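Local coordinates for protein antigen 43 (Escherichia coli, PDB 4KH3) that mediates self-association of bacterial cells as an autotransporter adhesin, by a Velcro-like mechanism that leads to clumping and is linked to biofilm formation, at residues Q25-S28 / G29-G33; Q157-G160 / G161-S165; F357-G361 / G362-A366; L424-E428 / G429-L433; V482-Q485 / R486-L490. All coordinates share one frame; numbering follows the deposited sequence.

Contact 1. Residues Q25-S28 / G29-G33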
loop_
_atom_site.group_PDB
_atom_site.type_symbol
_atom_site.label_atom_id
_atom_site.label_comp_id
_atom_site.label_asym_id
_atom_site.label_seq_id
_atom_site.Cartn_x
_atom_site.Cartn_y
_atom_site.Cartn_z
ATOM N N GLN A 25 17.723 22.005 -41.682
ATOM C CA GLN A 25 17.132 21.355 -42.840
ATOM C C GLN A 25 15.647 21.623 -42.781
ATOM O O GLN A 25 14.985 21.238 -41.820
ATOM C CB GLN A 25 17.393 19.857 -42.822
ATOM C CG GLN A 25 16.657 19.074 -43.916
ATOM C CD GLN A 25 16.941 17.579 -43.825
ATOM O OE1 GLN A 25 16.580 16.921 -42.846
ATOM N NE2 GLN A 25 17.617 17.045 -44.828
ATOM N N PHE A 26 15.128 22.312 -43.790
ATOM C CA PHE A 26 13.713 22.644 -43.826
ATOM C C PHE A 26 13.001 21.692 -44.777
ATOM O O PHE A 26 13.213 21.727 -45.991
ATOM C CB PHE A 26 13.503 24.094 -44.268
ATOM C CG PHE A 26 14.192 25.101 -43.400
ATOM C CD1 PHE A 26 13.649 25.470 -42.174
ATOM C CD2 PHE A 26 15.376 25.706 -43.819
ATOM C CE1 PHE A 26 14.280 26.420 -41.362
ATOM C CE2 PHE A 26 16.019 26.656 -43.021
ATOM C CZ PHE A 26 15.469 27.014 -41.790
ATOM N N VAL A 27 12.156 20.833 -44.221
ATOM C CA VAL A 27 11.567 19.761 -45.008
ATOM C C VAL A 27 10.112 20.040 -45.306
ATOM O O VAL A 27 9.280 20.097 -44.397
ATOM C CB VAL A 27 11.667 18.417 -44.286
ATOM C CG1 VAL A 27 11.236 17.295 -45.208
ATOM C CG2 VAL A 27 13.079 18.201 -43.774
ATOM N N SER A 28 9.818 20.230 -46.587
ATOM C CA SER A 28 8.452 20.364 -47.041
ATOM C C SER A 28 8.088 19.111 -47.827
ATOM O O SER A 28 6.915 18.830 -48.079
ATOM C CB SER A 28 8.290 21.621 -47.900
ATOM O OG SER A 28 8.264 22.781 -47.090
ATOM N N GLY A 29 9.108 18.366 -48.226
ATOM C CA GLY A 29 8.900 17.075 -48.854
ATOM C C GLY A 29 9.185 15.987 -47.842
ATOM O O GLY A 29 8.694 16.040 -46.713
ATOM N N THR A 30 9.980 15.000 -48.240
ATOM C CA THR A 30 10.327 13.916 -47.344
ATOM C C THR A 30 11.830 13.839 -47.132
ATOM O O THR A 30 12.604 13.832 -48.088
ATOM C CB THR A 30 9.817 12.560 -47.868
ATOM O OG1 THR A 30 8.391 12.558 -47.855
ATOM C CG2 THR A 30 10.307 11.430 -46.988
ATOM N N ALA A 31 12.227 13.799 -45.866
ATOM C CA ALA A 31 13.600 13.552 -45.483
ATOM C C ALA A 31 13.664 12.221 -44.738
ATOM O O ALA A 31 13.010 12.043 -43.709
ATOM C CB ALA A 31 14.121 14.684 -44.605
ATOM N N ASN A 32 14.458 11.295 -45.260
ATOM C CA ASN A 32 14.544 9.949 -44.715
ATOM C C ASN A 32 15.927 9.622 -44.166
ATOM O O ASN A 32 16.931 9.751 -44.864
ATOM C CB ASN A 32 14.143 8.920 -45.785
ATOM C CG ASN A 32 14.105 7.496 -45.247
ATOM O OD1 ASN A 32 13.292 7.175 -44.383
ATOM N ND2 ASN A 32 14.978 6.636 -45.758
ATOM N N GLY A 33 15.982 9.215 -42.906
ATOM C CA GLY A 33 17.208 8.667 -42.352
ATOM C C GLY A 33 18.257 9.688 -41.978
ATOM O O GLY A 33 19.424 9.347 -41.783
#
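Val-27 and Ala-31 face each other on the inner side of a sharp bend, and Gln-25 reaches in beside them. The two methyls of Val-27 have separate tasks. CG2 meets the methyl of Ala-31, with Val-27 CG2 to Ala-31 CB at 3.8 Å. CG1 is turned toward the bend and lies against the backbone there. Val-27 CG1 is 3.2 Å from Gly-29 O, a close approach, and 3.7 Å from Ala-31 N. The torsion explains this split: CG1 lies opposite the backbone N (chi1 -172°), on the side of the carbonyl carbon, where the chain runs on into the bend. Gln-25 is stretched out, so its amide arrives at the same methyl of Ala-31 from another direction. Gln-25 OE1 stands 3.8 Å from Ala-31 CB.

The bend is one corner of a rung in a right-handed parallel beta-helix, the fold of the pectate-lyase-like clan. Strand 25-27 belongs to one face and strand 30-32 to the next, and their directions differ by 126°. Ser-28 and Gly-29 make the corner itself. Ser-28 carries its hydroxyl outward, while Gly-29 turns its carbonyl O to Val-27. The amide of Gln-25 is buried, and its OE1 accepts a hydrogen bond from Gln-53 NE2 in the following rung. On the outer side, the ring of Phe-26 stacks with Trp-54. Thr-30 OG1 is hydrogen-bonded to a malonate ion, probably from the crystallisation liquor.

Contact 2. Residues Q157-G160 / G161-S165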
loop_
_atom_site.group_PDB
_atom_site.type_symbol
_atom_site.label_atom_id
_atom_site.label_comp_id
_atom_site.label_asym_id
_atom_site.label_seq_id
_atom_site.Cartn_x
_atom_site.Cartn_y
_atom_site.Cartn_z
ATOM N N GLN A 157 6.475 9.689 -18.366
ATOM C CA GLN A 157 5.546 10.536 -19.102
ATOM C C GLN A 157 4.925 11.539 -18.157
ATOM O O GLN A 157 4.433 11.162 -17.097
ATOM C CB GLN A 157 4.438 9.691 -19.727
ATOM C CG GLN A 157 3.441 10.456 -20.591
ATOM C CD GLN A 157 2.321 9.557 -21.095
ATOM O OE1 GLN A 157 1.646 8.892 -20.303
ATOM N NE2 GLN A 157 2.127 9.521 -22.413
ATOM N N MET A 158 4.951 12.814 -18.538
ATOM C CA MET A 158 4.251 13.848 -17.779
ATOM C C MET A 158 3.072 14.346 -18.573
ATOM O O MET A 158 3.199 14.674 -19.756
ATOM C CB MET A 158 5.172 15.020 -17.469
ATOM C CG MET A 158 6.494 14.584 -16.874
ATOM S SD MET A 158 6.484 13.979 -15.166
ATOM C CE MET A 158 7.200 12.341 -15.393
ATOM N N VAL A 159 1.924 14.431 -17.916
ATOM C CA VAL A 159 0.709 14.794 -18.606
ATOM C C VAL A 159 0.136 16.111 -18.107
ATOM O O VAL A 159 -0.468 16.177 -17.032
ATOM C CB VAL A 159 -0.357 13.697 -18.467
ATOM C CG1 VAL A 159 -1.493 13.946 -19.456
ATOM C CG2 VAL A 159 0.260 12.323 -18.670
ATOM N N GLY A 160 0.315 17.153 -18.910
ATOM C CA GLY A 160 -0.310 18.432 -18.658
ATOM C C GLY A 160 -1.469 18.603 -19.605
ATOM O O GLY A 160 -2.415 19.348 -19.324
ATOM N N GLY A 161 -1.393 17.894 -20.730
ATOM C CA GLY A 161 -2.480 17.836 -21.690
ATOM C C GLY A 161 -3.284 16.553 -21.550
ATOM O O GLY A 161 -3.880 16.295 -20.513
ATOM N N THR A 162 -3.302 15.741 -22.600
ATOM C CA THR A 162 -4.111 14.536 -22.589
ATOM C C THR A 162 -3.326 13.304 -23.039
ATOM O O THR A 162 -2.606 13.331 -24.045
ATOM C CB THR A 162 -5.369 14.708 -23.479
ATOM O OG1 THR A 162 -6.133 15.815 -22.999
ATOM C CG2 THR A 162 -6.250 13.461 -23.438
ATOM N N ALA A 163 -3.469 12.225 -22.281
ATOM C CA ALA A 163 -2.877 10.949 -22.659
ATOM C C ALA A 163 -3.987 9.908 -22.785
ATOM O O ALA A 163 -4.830 9.767 -21.896
ATOM C CB ALA A 163 -1.845 10.517 -21.633
ATOM N N GLU A 164 -4.000 9.200 -23.905
ATOM C CA GLU A 164 -4.978 8.146 -24.133
ATOM C C GLU A 164 -4.299 6.822 -24.421
ATOM O O GLU A 164 -3.275 6.782 -25.092
ATOM C CB GLU A 164 -5.889 8.510 -25.309
ATOM C CG GLU A 164 -6.821 9.662 -25.008
ATOM C CD GLU A 164 -7.455 10.240 -26.260
ATOM O OE1 GLU A 164 -8.317 11.138 -26.141
ATOM O OE2 GLU A 164 -7.072 9.800 -27.364
ATOM N N SER A 165 -4.898 5.742 -23.931
ATOM C CA SER A 165 -4.456 4.381 -24.238
ATOM C C SER A 165 -2.989 4.210 -23.902
ATOM O O SER A 165 -2.170 3.857 -24.753
ATOM C CB SER A 165 -4.708 4.036 -25.711
ATOM O OG SER A 165 -6.075 4.200 -26.040
#
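Gln-157 comes first, and its extended side chain brings the amide over the methyl of Ala-163. Gln-157 OE1 and Ala-163 CB are 4.1 Å apart. The amide NE2 is almost as close, at 4.2 Å from Ala-163 CB. The methyl therefore meets the amide group at both of its polar atoms, in a van der Waals contact.

Two residues on, Val-159 fills the inside of the corner. A chi1 of -167° sends CG1 down the chain toward Gly-161, away from the backbone N. Val-159 CG1 is 3.5 Å from Gly-161 O and 3.9 Å from Ala-163 N. The other branch turns to the side chain opposite, with Val-159 CG2 4.1 Å from Ala-163 CB. Gly-160 then leads into Gly-161, and this glycine pair carries the chain round the corner. Strands 157-159 and 162-164 leave it at 124° to each other. This is a turn between two faces of a right-handed parallel beta-helix.

Stacked rungs enclose the corner. Gln-157 stands in a buried ladder of amides: its NE2 donates to Gln-127 OE1 and its OE1 accepts from Gln-174 NE2. Strands 126-129 and 173-176 pair in parallel with strand 156-159 on its two edges, while strands 134-136 and 181-188 do the same for strand 162-164.

Contact 3. Residues F357-G361 / G362-A366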
loop_
_atom_site.group_PDB
_atom_site.type_symbol
_atom_site.label_atom_id
_atom_site.label_comp_id
_atom_site.label_asym_id
_atom_site.label_seq_id
_atom_site.Cartn_x
_atom_site.Cartn_y
_atom_site.Cartn_z
ATOM N N PHE A 357 -17.791 -11.839 22.699
ATOM C CA PHE A 357 -16.729 -11.212 23.468
ATOM C C PHE A 357 -17.013 -9.726 23.585
ATOM O O PHE A 357 -17.837 -9.178 22.847
ATOM C CB PHE A 357 -15.365 -11.465 22.823
ATOM C CG PHE A 357 -15.216 -10.846 21.472
ATOM C CD1 PHE A 357 -15.649 -11.510 20.342
ATOM C CD2 PHE A 357 -14.651 -9.589 21.332
ATOM C CE1 PHE A 357 -15.517 -10.937 19.093
ATOM C CE2 PHE A 357 -14.516 -9.015 20.085
ATOM C CZ PHE A 357 -14.947 -9.692 18.966
ATOM N N SER A 358 -16.333 -9.065 24.509
ATOM C CA SER A 358 -16.586 -7.647 24.706
ATOM C C SER A 358 -15.475 -6.951 25.452
ATOM O O SER A 358 -14.719 -7.569 26.206
ATOM C CB SER A 358 -17.908 -7.419 25.446
ATOM O OG SER A 358 -17.804 -7.840 26.794
ATOM N N ILE A 359 -15.383 -5.651 25.216
ATOM C CA ILE A 359 -14.520 -4.776 25.968
ATOM C C ILE A 359 -15.385 -3.555 26.218
ATOM O O ILE A 359 -16.120 -3.137 25.331
ATOM C CB ILE A 359 -13.288 -4.363 25.157
ATOM C CG1 ILE A 359 -12.637 -5.586 24.514
ATOM C CG2 ILE A 359 -12.286 -3.612 26.037
ATOM C CD1 ILE A 359 -11.353 -5.278 23.788
ATOM N N GLY A 360 -15.321 -2.998 27.420
ATOM C CA GLY A 360 -16.161 -1.868 27.783
ATOM C C GLY A 360 -15.960 -1.457 29.228
ATOM O O GLY A 360 -15.925 -2.307 30.119
ATOM N N GLY A 361 -15.813 -0.155 29.459
ATOM C CA GLY A 361 -15.558 0.363 30.791
ATOM C C GLY A 361 -14.351 -0.281 31.460
ATOM O O GLY A 361 -14.357 -0.534 32.671
ATOM N N GLY A 362 -13.321 -0.563 30.668
ATOM C CA GLY A 362 -12.100 -1.159 31.179
ATOM C C GLY A 362 -12.205 -2.633 31.522
ATOM O O GLY A 362 -11.324 -3.170 32.190
ATOM N N GLN A 363 -13.273 -3.290 31.070
ATOM C CA GLN A 363 -13.450 -4.721 31.303
ATOM C C GLN A 363 -13.472 -5.487 29.987
ATOM O O GLN A 363 -14.300 -5.222 29.117
ATOM C CB GLN A 363 -14.749 -5.010 32.074
ATOM C CG GLN A 363 -14.905 -4.238 33.377
ATOM C CD GLN A 363 -14.103 -4.833 34.523
ATOM O OE1 GLN A 363 -14.263 -6.006 34.870
ATOM N NE2 GLN A 363 -13.234 -4.021 35.118
ATOM N N ALA A 364 -12.563 -6.447 29.853
ATOM C CA ALA A 364 -12.537 -7.320 28.694
ATOM C C ALA A 364 -13.106 -8.667 29.093
ATOM O O ALA A 364 -12.849 -9.154 30.197
ATOM C CB ALA A 364 -11.117 -7.476 28.183
ATOM N N ASP A 365 -13.880 -9.272 28.200
ATOM C CA ASP A 365 -14.467 -10.561 28.499
ATOM C C ASP A 365 -14.441 -11.467 27.283
ATOM O O ASP A 365 -15.000 -11.135 26.237
ATOM C CB ASP A 365 -15.911 -10.417 29.011
ATOM C CG ASP A 365 -16.578 -11.774 29.269
ATOM O OD1 ASP A 365 -15.998 -12.602 30.011
ATOM O OD2 ASP A 365 -17.672 -12.027 28.713
ATOM N N ALA A 366 -13.775 -12.609 27.445
ATOM C CA ALA A 366 -13.792 -13.688 26.469
ATOM C C ALA A 366 -13.095 -13.329 25.147
ATOM O O ALA A 366 -13.461 -13.825 24.085
ATOM C CB ALA A 366 -15.214 -14.173 26.238
HETATM O O HOH W 1 -16.642 -6.446 28.622
#
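Ser-358 and Asp-365 form a hydrogen-bonded antiparallel pair of a beta hairpin, tied by two backbone bonds. Asp-365 N donates to Ser-358 O at 2.8 Å, and Ser-358 N donates to Asp-365 O at 3.0 Å. The hairpin closes through a type I' turn with Gly-361 and Gly-362 at its tip, both at positive phi. It interrupts the regular parallel coils of a right-handed beta-helix.

The pair next to the turn is less regular. Gly-360 N reaches Gln-363 O at 3.0 Å, tilted 30° from the carbonyl plane. Gln-363 N reaches Gly-360 O, also at 3.0 Å, but from well above the carbonyl plane, 60° out of it. Gln-363 O takes a second bond from a water, which donates to it at 2.7 Å. The same water is hydrogen-bonded to Ser-358 OG at 2.6 Å. It thus links the serine hydroxyl to the strand opposite. The hydroxyl reaches it with OG between the backbone N and the carbonyl carbon (chi1 70°).

Ser-358, Gln-363 and Asp-365 share one face of the hairpin. Ile-359 and Ala-364 form a non-hydrogen-bonded pair on the other, buried face. Ile-359 CG1 and Ala-364 CB are 4.4 Å apart, and both side chains rest on Phe-375 of strand 374-377. Val-347 also lies against Ile-359 and Phe-357. At the open end, Phe-357 leads its ring away from the partner strand, and its CB lies 3.3 Å from Ala-366 O.

Contact 4. Residues L424-E428 / G429-L433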
loop_
_atom_site.group_PDB
_atom_site.type_symbol
_atom_site.label_atom_id
_atom_site.label_comp_id
_atom_site.label_asym_id
_atom_site.label_seq_id
_atom_site.Cartn_x
_atom_site.Cartn_y
_atom_site.Cartn_z
ATOM N N LEU A 424 -4.437 -19.082 35.604
ATOM C CA LEU A 424 -3.664 -18.927 34.379
ATOM C C LEU A 424 -3.288 -20.322 33.882
ATOM O O LEU A 424 -2.655 -21.088 34.599
ATOM C CB LEU A 424 -2.411 -18.102 34.660
ATOM C CG LEU A 424 -1.430 -17.882 33.510
ATOM C CD1 LEU A 424 -2.137 -17.225 32.347
ATOM C CD2 LEU A 424 -0.238 -17.036 33.960
ATOM N N THR A 425 -3.692 -20.671 32.667
ATOM C CA THR A 425 -3.539 -22.049 32.219
ATOM C C THR A 425 -2.928 -22.184 30.828
ATOM O O THR A 425 -3.306 -21.479 29.892
ATOM C CB THR A 425 -4.879 -22.841 32.288
ATOM O OG1 THR A 425 -4.654 -24.198 31.896
ATOM C CG2 THR A 425 -5.918 -22.248 31.361
ATOM N N ILE A 426 -1.971 -23.101 30.718
ATOM C CA ILE A 426 -1.355 -23.455 29.449
ATOM C C ILE A 426 -1.695 -24.912 29.167
ATOM O O ILE A 426 -1.341 -25.798 29.938
ATOM C CB ILE A 426 0.174 -23.277 29.492
ATOM C CG1 ILE A 426 0.537 -21.792 29.532
ATOM C CG2 ILE A 426 0.831 -23.947 28.276
ATOM C CD1 ILE A 426 0.350 -21.115 30.865
ATOM N N ARG A 427 -2.393 -25.164 28.071
ATOM C CA ARG A 427 -2.934 -26.491 27.839
ATOM C C ARG A 427 -2.379 -27.197 26.599
ATOM O O ARG A 427 -2.554 -28.408 26.434
ATOM C CB ARG A 427 -4.452 -26.400 27.748
ATOM C CG ARG A 427 -5.082 -25.742 28.963
ATOM C CD ARG A 427 -6.600 -25.745 28.879
ATOM N NE ARG A 427 -7.121 -27.089 28.653
ATOM C CZ ARG A 427 -8.124 -27.368 27.829
ATOM N NH1 ARG A 427 -8.721 -26.394 27.154
ATOM N NH2 ARG A 427 -8.533 -28.621 27.677
ATOM N N GLU A 428 -1.695 -26.450 25.742
ATOM C CA GLU A 428 -1.373 -26.934 24.403
ATOM C C GLU A 428 -0.290 -26.055 23.774
ATOM O O GLU A 428 -0.400 -24.835 23.778
ATOM C CB GLU A 428 -2.648 -26.898 23.558
ATOM C CG GLU A 428 -2.558 -27.521 22.182
ATOM C CD GLU A 428 -3.859 -27.360 21.404
ATOM O OE1 GLU A 428 -4.857 -26.899 22.006
ATOM O OE2 GLU A 428 -3.886 -27.686 20.196
ATOM N N GLY A 429 0.764 -26.672 23.248
ATOM C CA GLY A 429 1.882 -25.933 22.687
ATOM C C GLY A 429 2.702 -25.145 23.700
ATOM O O GLY A 429 2.741 -25.463 24.884
ATOM N N ASP A 430 3.378 -24.112 23.220
ATOM C CA ASP A 430 4.293 -23.350 24.049
ATOM C C ASP A 430 3.646 -22.049 24.484
ATOM O O ASP A 430 2.675 -21.601 23.878
ATOM C CB ASP A 430 5.559 -23.011 23.257
ATOM C CG ASP A 430 6.441 -24.220 22.998
ATOM O OD1 ASP A 430 6.167 -25.318 23.534
ATOM O OD2 ASP A 430 7.438 -24.056 22.267
ATOM N N ALA A 431 4.202 -21.432 25.520
ATOM C CA ALA A 431 3.744 -20.124 25.954
ATOM C C ALA A 431 4.901 -19.344 26.565
ATOM O O ALA A 431 5.832 -19.933 27.106
ATOM C CB ALA A 431 2.594 -20.261 26.947
ATOM N N LEU A 432 4.851 -18.021 26.460
ATOM C CA LEU A 432 5.874 -17.172 27.062
ATOM C C LEU A 432 5.215 -16.125 27.942
ATOM O O LEU A 432 4.352 -15.382 27.487
ATOM C CB LEU A 432 6.726 -16.479 25.989
ATOM C CG LEU A 432 7.811 -15.528 26.509
ATOM C CD1 LEU A 432 8.792 -16.286 27.374
ATOM C CD2 LEU A 432 8.561 -14.805 25.374
ATOM N N LEU A 433 5.611 -16.089 29.207
ATOM C CA LEU A 433 5.222 -15.017 30.106
ATOM C C LEU A 433 6.499 -14.286 30.420
ATOM O O LEU A 433 7.459 -14.893 30.886
ATOM C CB LEU A 433 4.610 -15.572 31.384
ATOM C CG LEU A 433 4.538 -14.650 32.600
ATOM C CD1 LEU A 433 3.625 -13.481 32.344
ATOM C CD2 LEU A 433 4.057 -15.430 33.807
#
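Ile-426 overlaps the methyl of Ala-431 through its CG1 branch, across the inside of a corner. Ile-426 CG1 and Ala-431 CB are 3.6 Å apart, the nearest approach of the two side chains. The torsions decide which atom touches. With chi1 at -71°, CG1 stands beside the backbone N, and chi2 of 77° bends the chain there. The end atom CD1 therefore passes by: Ile-426 CD1 is 4.6 Å from Ala-431 CB. The second branch points toward the turn, where Ile-426 CG2 is 4.2 Å from Gly-429 O. The backbones stay well apart, with Ile-426 CA and Ala-431 CA at 7.0 Å, and the side chains bridge that distance.

The corner is made by Arg-427 to Asp-430. Gly-429 has a positive phi, which favours glycine. Glu-428 and Asp-430 send their carboxylates away from the inside. Strand 424-426 and strand 431-433 lie on two different faces of a right-handed parallel beta-helix. Neighbouring rungs complete the surroundings: Leu-452 lies against both Ile-426 and Ala-431, Ser-447 OG bonds to Ile-426 O, and Asp-430 OD1 accepts from Thr-451 N.

The side-chain contact across the corner is apolar, a methylene on a methyl; no polar side chain takes part in it. It depends on shape and on burial from water, and the directional bonding comes from the adjoining rungs, while the charged side chains of Glu-428 and Asp-430 are exposed.

Contact 5. Residues V482-Q485 / R486-L490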
loop_
_atom_site.group_PDB
_atom_site.type_symbol
_atom_site.label_atom_id
_atom_site.label_comp_id
_atom_site.label_asym_id
_atom_site.label_seq_id
_atom_site.Cartn_x
_atom_site.Cartn_y
_atom_site.Cartn_z
ATOM N N VAL A 482 5.579 -25.109 43.494
ATOM C CA VAL A 482 5.491 -25.900 42.277
ATOM C C VAL A 482 5.072 -27.322 42.624
ATOM O O VAL A 482 5.773 -28.023 43.343
ATOM C CB VAL A 482 6.802 -25.921 41.499
ATOM C CG1 VAL A 482 6.599 -26.622 40.162
ATOM C CG2 VAL A 482 7.297 -24.508 41.289
ATOM N N ILE A 483 3.917 -27.728 42.118
ATOM C CA ILE A 483 3.386 -29.046 42.373
ATOM C C ILE A 483 3.440 -29.870 41.093
ATOM O O ILE A 483 2.579 -29.733 40.220
ATOM C CB ILE A 483 1.943 -28.951 42.883
ATOM C CG1 ILE A 483 1.893 -28.038 44.106
ATOM C CG2 ILE A 483 1.372 -30.340 43.198
ATOM C CD1 ILE A 483 0.496 -27.726 44.557
ATOM N N ALA A 484 4.454 -30.730 40.995
ATOM C CA ALA A 484 4.724 -31.493 39.772
ATOM C C ALA A 484 4.168 -32.913 39.761
ATOM O O ALA A 484 3.928 -33.524 40.802
ATOM C CB ALA A 484 6.220 -31.523 39.478
ATOM N N GLN A 485 3.977 -33.424 38.554
ATOM C CA GLN A 485 3.515 -34.781 38.350
ATOM C C GLN A 485 4.399 -35.427 37.306
ATOM O O GLN A 485 5.215 -34.752 36.673
ATOM C CB GLN A 485 2.083 -34.776 37.845
ATOM C CG GLN A 485 1.096 -34.115 38.770
ATOM C CD GLN A 485 -0.238 -33.921 38.103
ATOM O OE1 GLN A 485 -1.043 -33.092 38.526
ATOM N NE2 GLN A 485 -0.485 -34.686 37.042
ATOM N N ARG A 486 4.231 -36.731 37.116
ATOM C CA ARG A 486 5.026 -37.449 36.133
ATOM C C ARG A 486 4.791 -36.877 34.734
ATOM O O ARG A 486 3.726 -36.334 34.440
ATOM C CB ARG A 486 4.685 -38.936 36.167
ATOM C CG ARG A 486 3.285 -39.259 35.692
ATOM C CD ARG A 486 2.676 -40.401 36.489
ATOM N NE ARG A 486 1.639 -41.102 35.738
ATOM C CZ ARG A 486 0.901 -42.089 36.235
ATOM N NH1 ARG A 486 1.086 -42.479 37.493
ATOM N NH2 ARG A 486 -0.022 -42.680 35.479
ATOM N N GLY A 487 5.794 -36.993 33.875
ATOM C CA GLY A 487 5.689 -36.486 32.524
ATOM C C GLY A 487 6.100 -35.032 32.415
ATOM O O GLY A 487 5.775 -34.376 31.434
ATOM N N THR A 488 6.829 -34.532 33.412
ATOM C CA THR A 488 7.200 -33.125 33.441
ATOM C C THR A 488 8.686 -32.887 33.637
ATOM O O THR A 488 9.440 -33.787 33.997
ATOM C CB THR A 488 6.477 -32.366 34.565
ATOM O OG1 THR A 488 6.849 -32.924 35.836
ATOM C CG2 THR A 488 4.981 -32.459 34.386
ATOM N N ALA A 489 9.083 -31.644 33.397
ATOM C CA ALA A 489 10.442 -31.196 33.618
ATOM C C ALA A 489 10.376 -29.749 34.086
ATOM O O ALA A 489 9.597 -28.958 33.571
ATOM C CB ALA A 489 11.256 -31.316 32.340
ATOM N N LEU A 490 11.177 -29.413 35.083
ATOM C CA LEU A 490 11.211 -28.059 35.591
ATOM C C LEU A 490 12.626 -27.553 35.477
ATOM O O LEU A 490 13.534 -28.151 36.039
ATOM C CB LEU A 490 10.787 -28.028 37.059
ATOM C CG LEU A 490 11.051 -26.677 37.740
ATOM C CD1 LEU A 490 10.166 -25.582 37.152
ATOM C CD2 LEU A 490 10.873 -26.757 39.247
#
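Thr-488 grips the carbonyl of Gln-485 with its hydroxyl, and this is the tight part of the contact. It closes the loop at a corner of a right-handed parallel beta-helix, in its last coils. Thr-488 OG1 donates to Gln-485 O at 2.6 Å, approaching nearly along the C=O axis (166°). The threonine also packs on that oxygen: Thr-488 CG2 lies 3.2 Å from Gln-485 O. A chi1 of 62° puts OG1 between the backbone N and the carbonyl carbon, and CG2 beside the backbone N, so both face Gln-485 O. The hydroxyl also stands 4.0 Å from Ala-484 CB, so the polar bond has an apolar flank.

The outer side is different. Gln-485, Arg-486 and Gly-487 are exposed and carry the chain round the bend. Arg-486 directs its long side chain away from segment 482-485. Gly-487 takes a positive phi of 88°, a conformation that suits glycine. All three residues touch a crystal neighbour, so their outer surroundings in the crystal are partly those of the lattice.

Inward from the threonine the packing becomes apolar and looser. Leu-466 of the preceding rung lies against Thr-488 and Leu-490. Ile-502, near the chain end, touches Val-482 and Leu-490. Across the bend, Val-482 CG1 and Leu-490 CD2 are 4.4 Å apart.

Overall arrangement
The five contacts follow the chain order along a long right-handed beta-helix. Centres of contacts 1 and 5 are about 96 Å apart. Contacts 1 and 2, whose centres are about 28 Å apart, lie on one side of the chain's centre. Contacts 3, 4 and 5 lie on the other, with centres about 22 Å apart for 3 and 4 and about 15 Å for 4 and 5. In contacts 1 and 2 the chain leaves the parallel face of strands 24-27 and 156-159. In contacts 4 and 5 it enters that face, through strands 431-434 and 488-493. Contact 3 is a hairpin breaking the repeat. Such stacked coils give an elongated surface, consistent with self-association between cells.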